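DNA repair protein RAD2 (Saccharomyces cerevisiae, PDB 4Q0W) cuts single-stranded DNA as a magnesium-dependent XPG/RAD2 endonuclease and is essential for the incision step of excision repair. Local coordinates at residues A[78-83]-A[168-173]. Residues are numbered along the deposited sequence; the frame is centred on the assembly and turned at random.
Sequences GVPVLK and APMEAE. With CA (calcium ion), chain E.
Pro169 opens the contact with its backbone: its carbonyl O accepts a hydrogen bond of 3.0 Å from Gly78 N. The N-H points almost straight at the oxygen (170°), though the donor lies 30° from the carbonyl plane. This bond joins the loops that follow the neighbouring parallel strands 70-75 and 165-167, one in the N-domain, the other in the I-domain, of the catalytic core of Rad2. The two regions share one active site: Asp76 of the N-domain and Glu171 and Glu173 of the I-domain probably serve the same magnesium ion. Met170 comes next. Its chain bends about CB-CG (chi2 -76°), which brings the sulfur against the peptide leaving Gly78, with SD 3.3 Å from Gly78 C. The same SD lies 4.1 Å from Pro80 CD, so the thioether also touches the proline ring across the contact.

Glu171, probably a magnesium ligand as in related nucleases, reaches from just before helix 172-181 towards the N-terminal end of helix 81-98. CG stands opposite its own carbonyl carbon and the chain then runs out extended, laying the carboxylate against the Pro80 ring: OE1 sits 3.2 Å from Pro80 CG. The other oxygen, OE2, faces the lysine, 3.9 Å from Lys83 CD and 4.1 Å from Lys83 NZ, too far for a salt bridge. Lys83 NZ also makes a weak, long ion pair with Asp243. Helix 172-181 then delivers Glu173, whose OE2 binds the calcium ion at 2.2 Å; Asp194 and two waters are further ligands.

The chemistry is thus divided: one backbone bond and the sulfur contact join the two loops beside the metal site, while the lysine sits near the carboxylates and probably adds positive potential there.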
loop_
_atom_site.group_PDB
_atom_site.type_symbol
_atom_site.label_atom_id
_atom_site.label_comp_id
_atom_site.label_asym_id
_atom_site.label_seq_id
_atom_site.Cartn_x
_atom_site.Cartn_y
_atom_site.Cartn_z
ATOM N N GLY A 78 22.682 26.845 -8.788
ATOM C CA GLY A 78 21.283 27.139 -9.029
ATOM C C GLY A 78 20.352 25.931 -9.045
ATOM O O GLY A 78 20.781 24.770 -8.967
ATOM N N VAL A 79 19.056 26.215 -9.130
ATOM C CA VAL A 79 18.059 25.186 -9.367
ATOM C C VAL A 79 17.694 25.275 -10.843
ATOM O O VAL A 79 17.285 26.341 -11.321
ATOM C CB VAL A 79 16.812 25.410 -8.500
ATOM C CG1 VAL A 79 15.738 24.382 -8.839
ATOM C CG2 VAL A 79 17.184 25.361 -7.007
ATOM N N PRO A 80 17.879 24.170 -11.582
ATOM C CA PRO A 80 17.550 24.171 -13.014
ATOM C C PRO A 80 16.081 24.524 -13.232
ATOM O O PRO A 80 15.247 24.162 -12.410
ATOM C CB PRO A 80 17.819 22.726 -13.436
ATOM C CG PRO A 80 18.887 22.250 -12.450
ATOM C CD PRO A 80 18.489 22.897 -11.146
ATOM N N VAL A 81 15.784 25.243 -14.310
ATOM C CA VAL A 81 14.421 25.686 -14.600
ATOM C C VAL A 81 13.426 24.506 -14.605
ATOM O O VAL A 81 12.329 24.603 -14.050
ATOM C CB VAL A 81 14.377 26.422 -15.967
ATOM C CG1 VAL A 81 12.928 26.739 -16.384
ATOM C CG2 VAL A 81 15.213 27.701 -15.918
ATOM N N LEU A 82 13.821 23.391 -15.209
ATOM C CA LEU A 82 12.928 22.235 -15.333
ATOM C C LEU A 82 12.512 21.692 -13.956
ATOM O O LEU A 82 11.366 21.268 -13.754
ATOM C CB LEU A 82 13.575 21.139 -16.197
ATOM C CG LEU A 82 12.731 19.870 -16.404
ATOM C CD1 LEU A 82 11.338 20.214 -16.945
ATOM C CD2 LEU A 82 13.422 18.898 -17.341
ATOM N N LYS A 83 13.449 21.712 -13.013
ATOM C CA LYS A 83 13.161 21.336 -11.631
ATOM C C LYS A 83 12.163 22.293 -10.972
ATOM O O LYS A 83 11.187 21.861 -10.359
ATOM C CB LYS A 83 14.462 21.287 -10.812
ATOM C CG LYS A 83 14.252 20.873 -9.351
ATOM C CD LYS A 83 15.575 20.455 -8.679
ATOM C CE LYS A 83 15.359 19.996 -7.227
ATOM N NZ LYS A 83 16.662 19.744 -6.530
ATOM N N ALA A 168 28.869 23.704 -7.590
ATOM C CA ALA A 168 28.402 23.356 -8.928
ATOM C C ALA A 168 27.648 24.542 -9.515
ATOM O O ALA A 168 26.983 25.261 -8.780
ATOM C CB ALA A 168 27.481 22.146 -8.863
ATOM N N PRO A 169 27.741 24.733 -10.841
ATOM C CA PRO A 169 26.929 25.744 -11.532
ATOM C C PRO A 169 25.457 25.547 -11.185
ATOM O O PRO A 169 24.747 26.517 -10.901
ATOM C CB PRO A 169 27.159 25.423 -13.011
ATOM C CG PRO A 169 28.503 24.783 -13.054
ATOM C CD PRO A 169 28.640 24.013 -11.766
ATOM N N MET A 170 25.019 24.286 -11.179
ATOM C CA MET A 170 23.640 23.954 -10.844
ATOM C C MET A 170 23.578 22.830 -9.805
ATOM O O MET A 170 23.876 23.060 -8.631
ATOM C CB MET A 170 22.851 23.603 -12.112
ATOM C CG MET A 170 22.525 24.822 -12.977
ATOM S SD MET A 170 21.166 25.789 -12.255
ATOM C CE MET A 170 21.131 27.196 -13.380
ATOM N N GLU A 171 23.181 21.627 -10.222
ATOM C CA GLU A 171 23.009 20.526 -9.271
ATOM C C GLU A 171 24.331 19.854 -8.881
ATOM O O GLU A 171 25.170 19.545 -9.732
ATOM C CB GLU A 171 22.014 19.493 -9.799
ATOM C CG GLU A 171 20.566 19.903 -9.566
ATOM C CD GLU A 171 19.600 19.157 -10.456
ATOM O OE1 GLU A 171 19.763 19.243 -11.691
ATOM O OE2 GLU A 171 18.685 18.488 -9.922
ATOM N N ALA A 172 24.508 19.633 -7.585
ATOM C CA ALA A 172 25.742 19.029 -7.085
ATOM C C ALA A 172 25.970 17.612 -7.630
ATOM O O ALA A 172 27.093 17.271 -8.008
ATOM C CB ALA A 172 25.751 19.038 -5.572
ATOM N N GLU A 173 24.912 16.801 -7.679
ATOM C CA GLU A 173 25.032 15.415 -8.139
ATOM C C GLU A 173 25.526 15.353 -9.573
ATOM O O GLU A 173 26.313 14.475 -9.923
ATOM C CB GLU A 173 23.696 14.657 -8.058
ATOM C CG GLU A 173 22.885 14.917 -6.823
ATOM C CD GLU A 173 21.843 15.983 -7.056
ATOM O OE1 GLU A 173 22.092 17.155 -6.692
ATOM O OE2 GLU A 173 20.779 15.647 -7.620
HETATM CA CA CA E . 18.584 15.901 -7.447
HETATM O O HOH W 1 16.898 15.520 -5.686
HETATM O O HOH W 2 18.650 16.921 -5.305
#